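Local coordinates for protein BIFUNCTIONAL PROTEIN Proline utilization A (PutA) (PDB 5UX5) that is a bifunctional flavoenzyme that oxidises proline, using FAD, and then converts the resulting semialdehyde to glutamate with NAD, at residues Q273-L278 against D335-P340; Y12-L17 against V365-E370; L249-E254 against A282-A287. One frame throughout, in Å; residues are numbered along the deposited sequence.

Contact 1: Q273-L278 against D335-P340; sequences QALQQL and DYILRP
The phenol ring of Tyr336 meets Leu275 and Gln276 obliquely, the leucine at its CD1 side and the glutamine at its hydroxyl end. The Gln276 amide stands nearly upright to this ring, with 84° between the two planes. Further aromatic neighbours of Tyr336 are His342, whose ring lies nearly parallel to it, and Tyr12, which meets it edge-to-face. The two segments belong to helices 271-287 and 323-337 on the outside of the proline dehydrogenase domain, a TIM-type barrel, and they meet here through side-chain packing. Leu275 CD1 packs on the end of Ile337, 3.6 Å from Ile337 CD1, while Leu275 CD2 sits between Ile337 CB and the Tyr336 ring, 4.0 Å from Tyr336 CD1. With Leu275 CG anti to the backbone N (chi1 176°), the fork of the side chain spans both residues. Leu275 also touches Leu264 of strand 260-265, and strand 345-350 meets Ile337 through Val345 and Val347, so this buried seam continues inward to the barrel wall. Helix 323-337 ends here, and an inverse gamma turn centred on Leu338 takes the chain away. Towards the outside the packing becomes partly polar. Gln276 crosses the tyrosine at about a right angle and lays CG against the hydroxyl end, 3.3 Å from Tyr336 OH, and its amide OE1 comes 3.6 Å from Tyr336 CE2.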
# COMPACT_ATOMS: atom_id res chain seq x y z
N GLN A 273 -12.74 25.54 7.11
CA GLN A 273 -14.11 25.28 6.68
C GLN A 273 -14.84 24.42 7.69
O GLN A 273 -16.03 24.64 7.96
CB GLN A 273 -14.10 24.64 5.30
CG GLN A 273 -13.52 25.57 4.27
CD GLN A 273 -13.21 24.89 2.96
OE1 GLN A 273 -13.05 23.67 2.89
NE2 GLN A 273 -13.15 25.69 1.89
N ALA A 274 -14.16 23.43 8.28
CA ALA A 274 -14.78 22.63 9.33
C ALA A 274 -15.23 23.49 10.50
O ALA A 274 -16.30 23.26 11.08
CB ALA A 274 -13.80 21.55 9.80
N LEU A 275 -14.42 24.48 10.87
CA LEU A 275 -14.79 25.35 11.98
C LEU A 275 -16.04 26.15 11.66
O LEU A 275 -16.95 26.24 12.49
CB LEU A 275 -13.63 26.30 12.30
CG LEU A 275 -13.90 27.34 13.39
CD1 LEU A 275 -14.17 26.62 14.69
CD2 LEU A 275 -12.78 28.37 13.55
N GLN A 276 -16.14 26.69 10.45
CA GLN A 276 -17.32 27.46 10.09
C GLN A 276 -18.57 26.58 10.14
O GLN A 276 -19.63 27.00 10.63
CB GLN A 276 -17.16 28.09 8.72
CG GLN A 276 -16.12 29.18 8.70
CD GLN A 276 -15.98 29.81 7.34
OE1 GLN A 276 -16.48 30.91 7.10
NE2 GLN A 276 -15.31 29.12 6.43
N GLN A 277 -18.46 25.35 9.64
CA GLN A 277 -19.62 24.49 9.67
C GLN A 277 -19.99 24.12 11.09
O GLN A 277 -21.18 24.09 11.44
CB GLN A 277 -19.36 23.25 8.83
CG GLN A 277 -20.58 22.42 8.52
CD GLN A 277 -20.96 21.57 9.73
OE1 GLN A 277 -20.10 21.29 10.57
NE2 GLN A 277 -22.21 21.13 9.80
N LEU A 278 -18.99 23.85 11.94
CA LEU A 278 -19.28 23.55 13.33
C LEU A 278 -19.85 24.77 14.07
O LEU A 278 -20.73 24.61 14.92
CB LEU A 278 -18.02 23.04 14.03
CG LEU A 278 -17.70 21.56 13.79
CD1 LEU A 278 -16.22 21.30 13.80
CD2 LEU A 278 -18.35 20.78 14.88
N ASP A 335 -9.22 33.79 15.75
CA ASP A 335 -9.85 35.06 15.42
C ASP A 335 -11.33 34.90 15.12
O ASP A 335 -12.16 35.70 15.58
CB ASP A 335 -9.12 35.61 14.19
CG ASP A 335 -9.23 37.09 14.04
OD1 ASP A 335 -10.35 37.65 14.15
OD2 ASP A 335 -8.17 37.69 13.76
N TYR A 336 -11.69 33.89 14.34
CA TYR A 336 -13.05 33.74 13.86
C TYR A 336 -13.99 33.35 15.00
O TYR A 336 -15.14 33.82 15.06
CB TYR A 336 -13.07 32.69 12.75
CG TYR A 336 -14.42 32.29 12.18
CD1 TYR A 336 -15.27 31.40 12.85
CD2 TYR A 336 -14.82 32.73 10.93
CE1 TYR A 336 -16.49 31.03 12.31
CE2 TYR A 336 -16.03 32.36 10.37
CZ TYR A 336 -16.87 31.51 11.07
OH TYR A 336 -18.08 31.15 10.50
N ILE A 337 -13.53 32.49 15.91
CA ILE A 337 -14.43 31.75 16.78
C ILE A 337 -14.60 32.49 18.11
O ILE A 337 -15.65 32.37 18.76
CB ILE A 337 -13.91 30.31 16.98
CG1 ILE A 337 -15.05 29.35 17.34
CG2 ILE A 337 -12.82 30.24 18.01
CD1 ILE A 337 -16.08 29.27 16.27
N LEU A 338 -13.59 33.27 18.51
CA LEU A 338 -13.65 34.04 19.76
C LEU A 338 -14.35 35.39 19.57
O LEU A 338 -13.76 36.46 19.69
CB LEU A 338 -12.25 34.23 20.33
CG LEU A 338 -11.74 33.07 21.15
CD1 LEU A 338 -10.38 33.43 21.70
CD2 LEU A 338 -12.72 32.74 22.27
N ARG A 339 -15.66 35.30 19.34
CA ARG A 339 -16.56 36.43 19.14
C ARG A 339 -17.83 36.17 19.92
O ARG A 339 -18.15 35.03 20.25
CB ARG A 339 -16.95 36.61 17.67
CG ARG A 339 -15.82 36.54 16.79
CD ARG A 339 -16.15 36.99 15.41
NE ARG A 339 -14.86 37.07 14.76
CZ ARG A 339 -14.57 37.84 13.75
NH1 ARG A 339 -15.50 38.62 13.22
NH2 ARG A 339 -13.34 37.81 13.27
N PRO A 340 -18.61 37.22 20.18
CA PRO A 340 -19.94 37.00 20.75
C PRO A 340 -20.87 36.30 19.77
O PRO A 340 -21.73 35.52 20.20
CB PRO A 340 -20.42 38.41 21.12
CG PRO A 340 -19.19 39.21 21.22
CD PRO A 340 -18.21 38.63 20.23

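Contact 2: Y12-L17 against V365-E370; sequences YINRDL and VERGVE
Asp16 OD2 is gripped by two nitrogens of one guanidinium group: Arg367 NE donates to it over 3.0 Å and Arg367 NH2 over 3.2 Å. The grip is side-on and falls on a single oxygen, so it is not the paired bridge in which both carboxylate oxygens take part. Both donors arrive on the anti side of OD2, away from the other oxygen. NH2 uses the anti lone pair, whereas NE lies 28° out of the carboxylate plane, and the two flat groups are turned well away from coplanarity. Arg367 can span the gap because its chain runs extended from CG to NE. It leaves helix 354-367 next to Gly368, whose positive phi belongs to a Schellman motif. Asp16 stands in the first turn of helix 16-31, which follows Arg15 at the N-cap position. Asn14 shapes this helix start: its OD1 accepts the backbone N of Asp16 at 2.9 Å and 166°, on a lone pair in the carbonyl plane, and so closes an Asx turn. Asn14 OD1 also receives a weak bond from Arg367 NH2 at 3.3 Å, the Asn14 amide being steeply inclined to the guanidinium. The contact thus fixes the N-terminal segment on the outside of the proline dehydrogenase barrel. Beyond the two segments, Arg367 NH1 bonds Leu338 O, and NH2 forms a second salt bridge with Asp335 OD1, which also accepts from Asn14 ND2; Asp335 is bridged by Arg451 as well. The shared arginine probably favours the charged forms of its carboxylate partners and offsets the closeness of two acceptors, Asn14 OD1 and Asp16 OD2, 3.2 Å apart; the nearby start of helix 16-31 probably helps stabilise the Asp16 anion.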
# COMPACT_ATOMS: atom_id res chain seq x y z
N TYR A 12 -16.08 38.32 8.88
CA TYR A 12 -15.28 37.91 10.03
C TYR A 12 -13.90 38.59 10.06
O TYR A 12 -13.29 38.65 11.13
CB TYR A 12 -15.13 36.37 10.06
CG TYR A 12 -14.60 35.69 8.80
CD1 TYR A 12 -13.24 35.69 8.50
CD2 TYR A 12 -15.44 34.99 7.93
CE1 TYR A 12 -12.73 35.05 7.36
CE2 TYR A 12 -14.94 34.34 6.78
CZ TYR A 12 -13.58 34.38 6.50
OH TYR A 12 -13.06 33.76 5.36
N ILE A 13 -13.39 39.11 8.94
CA ILE A 13 -12.09 39.76 8.95
C ILE A 13 -12.15 41.09 9.69
O ILE A 13 -13.16 41.81 9.62
CB ILE A 13 -11.57 39.96 7.52
CG1 ILE A 13 -11.62 38.66 6.74
CG2 ILE A 13 -10.14 40.46 7.53
CD1 ILE A 13 -10.95 38.80 5.38
N ASN A 14 -11.09 41.41 10.42
CA ASN A 14 -11.00 42.63 11.21
C ASN A 14 -9.53 42.83 11.58
O ASN A 14 -8.68 41.99 11.28
CB ASN A 14 -11.83 42.53 12.47
CG ASN A 14 -11.33 41.43 13.35
OD1 ASN A 14 -10.46 41.64 14.19
ND2 ASN A 14 -11.80 40.23 13.08
N ARG A 15 -9.27 43.89 12.35
CA ARG A 15 -7.89 44.25 12.68
C ARG A 15 -7.60 44.18 14.19
O ARG A 15 -6.65 44.82 14.65
CB ARG A 15 -7.56 45.64 12.14
CG ARG A 15 -7.80 45.81 10.65
CD ARG A 15 -6.58 46.31 9.89
NE ARG A 15 -5.80 47.30 10.63
CZ ARG A 15 -4.48 47.44 10.50
NH1 ARG A 15 -3.78 46.65 9.67
NH2 ARG A 15 -3.85 48.37 11.23
N ASP A 16 -8.36 43.41 14.96
CA ASP A 16 -8.09 43.35 16.40
C ASP A 16 -6.69 42.80 16.67
O ASP A 16 -5.94 43.37 17.46
CB ASP A 16 -9.17 42.52 17.11
CG ASP A 16 -10.52 43.20 17.09
OD1 ASP A 16 -10.54 44.45 17.09
OD2 ASP A 16 -11.55 42.51 17.06
N LEU A 17 -6.32 41.70 16.01
CA LEU A 17 -4.97 41.15 16.19
C LEU A 17 -3.89 42.17 15.83
O LEU A 17 -2.88 42.29 16.54
CB LEU A 17 -4.82 39.87 15.35
CG LEU A 17 -5.18 38.57 16.04
CD1 LEU A 17 -4.87 37.41 15.16
CD2 LEU A 17 -4.37 38.46 17.31
N VAL A 365 -10.17 39.04 26.08
CA VAL A 365 -10.37 40.21 26.92
C VAL A 365 -10.91 41.39 26.11
O VAL A 365 -11.87 42.04 26.52
CB VAL A 365 -9.06 40.54 27.64
CG1 VAL A 365 -9.21 41.85 28.39
CG2 VAL A 365 -8.70 39.40 28.58
N GLU A 366 -10.33 41.65 24.93
CA GLU A 366 -10.78 42.79 24.12
C GLU A 366 -12.23 42.66 23.69
O GLU A 366 -12.94 43.66 23.57
CB GLU A 366 -9.87 42.93 22.89
CG GLU A 366 -10.27 43.98 21.84
CD GLU A 366 -10.39 45.39 22.38
OE1 GLU A 366 -11.19 46.17 21.81
OE2 GLU A 366 -9.68 45.72 23.35
N ARG A 367 -12.69 41.44 23.51
CA ARG A 367 -14.00 41.18 22.94
C ARG A 367 -15.01 40.75 23.97
O ARG A 367 -16.17 40.53 23.62
CB ARG A 367 -13.90 40.13 21.83
CG ARG A 367 -12.93 40.51 20.74
CD ARG A 367 -13.14 39.62 19.56
NE ARG A 367 -12.27 39.94 18.44
CZ ARG A 367 -11.92 39.06 17.52
NH1 ARG A 367 -12.36 37.81 17.60
NH2 ARG A 367 -11.12 39.39 16.52
N GLY A 368 -14.58 40.56 25.22
CA GLY A 368 -15.48 40.16 26.29
C GLY A 368 -16.00 38.74 26.20
O GLY A 368 -17.13 38.47 26.62
N VAL A 369 -15.19 37.81 25.68
CA VAL A 369 -15.61 36.41 25.55
C VAL A 369 -14.73 35.50 26.42
O VAL A 369 -14.55 34.32 26.10
CB VAL A 369 -15.61 35.97 24.07
CG1 VAL A 369 -16.56 36.86 23.28
CG2 VAL A 369 -14.19 35.99 23.45
N GLU A 370 -14.25 36.02 27.56
CA GLU A 370 -13.37 35.25 28.46
C GLU A 370 -13.98 33.93 28.90
O GLU A 370 -13.25 32.98 29.20
CB GLU A 370 -13.02 36.07 29.70
CG GLU A 370 -12.21 37.34 29.45
CD GLU A 370 -13.05 38.60 29.38
OE1 GLU A 370 -12.50 39.68 29.68
OE2 GLU A 370 -14.26 38.52 29.06

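Contact 3: L249-E254 against A282-A287; sequences LLMEEE and AKRRAA
Two successive outer helices of the proline dehydrogenase barrel meet here, the C-terminal end of helix 239-251 against the last turns of helix 271-287, and an arginine from the second reaches a backbone carbonyl of the first. Arg285 takes hold of Leu250 O side-on, with NE and NH1 each 3.0 Å from that oxygen. The carbonyl oxygen lies at the guanidinium edge and in its plane, but the two N-H groups approach it differently: NH1 comes in the carbonyl plane on a lone pair, and NE stands 44° above that plane. The same leucine also lies over one face of the guanidinium, with Leu250 CB 3.3 Å from Arg285 NH1 and Leu250 CD1 3.9 Å above the Arg285 plane, off-centre, near the edge of the group. Leu250 therefore meets the group twice, with its oxygen at the edge and its side chain over a face. Between the two helices the chain forms strand 260-265 of the barrel wall, and Arg285 reaches across to the connections around it: NH1 also bonds Leu258 O in the loop leading into that strand, and NH2 bonds Ala291 O in the loop leading on to strand 293-298. Three backbone carbonyls thus surround this buried guanidinium and hold its rotation, while Leu250 O, near the end of a helix, probably gains from the facing positive charge. Met251 lies alongside. Its chain bends at chi2 (-54°) and again at chi3, which brings the sulfur back toward helix 271-287. Met251 SD lies 3.4 Å from Arg285 CG, near the guanidinium plane at its edge, and the two side chains run antiparallel past one another. On the more exposed side Arg284, bent at chi3, crosses the methionine at a slant, with Arg284 NH2 3.6 Å from Met251 CG.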
# COMPACT_ATOMS: atom_id res chain seq x y z
N LEU A 249 -24.61 12.69 16.95
CA LEU A 249 -24.83 12.19 18.31
C LEU A 249 -25.36 13.28 19.22
O LEU A 249 -26.29 13.05 20.00
CB LEU A 249 -23.53 11.62 18.86
CG LEU A 249 -23.67 10.66 20.04
CD1 LEU A 249 -24.52 9.49 19.63
CD2 LEU A 249 -22.28 10.18 20.45
N LEU A 250 -24.82 14.49 19.09
CA LEU A 250 -25.19 15.57 19.99
C LEU A 250 -26.55 16.19 19.68
O LEU A 250 -26.99 17.07 20.43
CB LEU A 250 -24.10 16.65 19.96
CG LEU A 250 -22.79 16.27 20.65
CD1 LEU A 250 -21.89 17.48 20.83
CD2 LEU A 250 -23.10 15.63 22.00
N MET A 251 -27.22 15.79 18.59
CA MET A 251 -28.57 16.28 18.31
C MET A 251 -29.64 15.27 18.72
O MET A 251 -30.82 15.61 18.71
CB MET A 251 -28.74 16.63 16.82
CG MET A 251 -27.94 17.84 16.36
SD MET A 251 -28.25 19.32 17.33
CE MET A 251 -29.95 19.68 16.91
N GLU A 252 -29.26 14.05 19.08
CA GLU A 252 -30.22 13.07 19.57
C GLU A 252 -30.89 13.59 20.83
O GLU A 252 -30.26 14.27 21.65
CB GLU A 252 -29.51 11.75 19.83
CG GLU A 252 -29.08 11.10 18.58
CD GLU A 252 -28.28 9.83 18.80
OE1 GLU A 252 -28.29 9.29 19.93
OE2 GLU A 252 -27.62 9.40 17.82
N GLU A 253 -32.19 13.30 20.98
CA GLU A 253 -32.94 13.86 22.11
C GLU A 253 -32.23 13.59 23.42
O GLU A 253 -32.06 14.48 24.26
CB GLU A 253 -34.34 13.26 22.14
CG GLU A 253 -35.41 14.09 22.76
CD GLU A 253 -36.63 13.22 23.04
OE1 GLU A 253 -37.64 13.73 23.59
OE2 GLU A 253 -36.55 12.02 22.72
N GLU A 254 -31.69 12.38 23.56
CA GLU A 254 -31.04 11.97 24.79
C GLU A 254 -29.88 12.90 25.15
O GLU A 254 -29.69 13.23 26.32
CB GLU A 254 -30.57 10.53 24.59
CG GLU A 254 -29.87 9.88 25.72
CD GLU A 254 -29.44 8.47 25.34
OE1 GLU A 254 -29.35 8.17 24.12
OE2 GLU A 254 -29.24 7.66 26.27
N ALA A 282 -23.43 24.75 15.96
CA ALA A 282 -23.69 25.19 17.32
C ALA A 282 -24.85 26.18 17.40
O ALA A 282 -25.56 26.23 18.41
CB ALA A 282 -22.42 25.80 17.92
N LYS A 283 -25.04 27.00 16.36
CA LYS A 283 -26.18 27.91 16.35
C LYS A 283 -27.48 27.14 16.14
O LYS A 283 -28.50 27.41 16.79
CB LYS A 283 -25.99 28.97 15.27
CG LYS A 283 -24.85 29.94 15.55
CD LYS A 283 -24.60 30.81 14.35
CE LYS A 283 -23.52 31.84 14.62
NZ LYS A 283 -23.33 32.75 13.44
N ARG A 284 -27.45 26.16 15.23
CA ARG A 284 -28.60 25.30 15.01
C ARG A 284 -28.95 24.53 16.28
O ARG A 284 -30.13 24.39 16.63
CB ARG A 284 -28.27 24.40 13.81
CG ARG A 284 -29.34 23.42 13.33
CD ARG A 284 -28.69 22.28 12.47
NE ARG A 284 -29.24 20.97 12.83
CZ ARG A 284 -28.61 19.81 12.68
NH1 ARG A 284 -27.38 19.77 12.17
NH2 ARG A 284 -29.21 18.68 13.05
N ARG A 285 -27.93 24.06 17.02
CA ARG A 285 -28.18 23.29 18.23
C ARG A 285 -28.79 24.15 19.31
O ARG A 285 -29.81 23.78 19.90
CB ARG A 285 -26.89 22.65 18.75
CG ARG A 285 -27.12 21.48 19.68
CD ARG A 285 -25.83 21.08 20.34
NE ARG A 285 -25.90 19.78 21.01
CZ ARG A 285 -25.20 19.47 22.09
NH1 ARG A 285 -25.31 18.26 22.63
NH2 ARG A 285 -24.42 20.38 22.66
N ALA A 286 -28.17 25.29 19.60
CA ALA A 286 -28.71 26.20 20.60
C ALA A 286 -30.16 26.53 20.30
O ALA A 286 -31.01 26.52 21.20
CB ALA A 286 -27.89 27.48 20.66
N ALA A 287 -30.46 26.83 19.05
CA ALA A 287 -31.84 27.10 18.67
C ALA A 287 -32.76 25.93 19.03
O ALA A 287 -33.93 26.15 19.37
CB ALA A 287 -31.92 27.43 17.19

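How the contacts relate
From the N terminus, the chain first passes through segment 12-17, whose partner 365-370 lies nearly 350 residues on; contact 2 therefore closes a long loop that encloses both other contacts and ties the N-terminal segment to helix 354-367. Within it come 249-254, 273-278, 282-287 and 335-340 in turn, so contacts 3 and 1 cross. They share helix 271-287, which is joined near its end to helix 239-251 and nearer its start to helix 323-337, three outer helices of one barrel. Contacts 1 and 2, with centres about 13 Å apart, adjoin where the end of helix 323-337 meets the N-terminal segment. Contacts 2 and 3 stay separate, their nearest atoms about 10 Å apart.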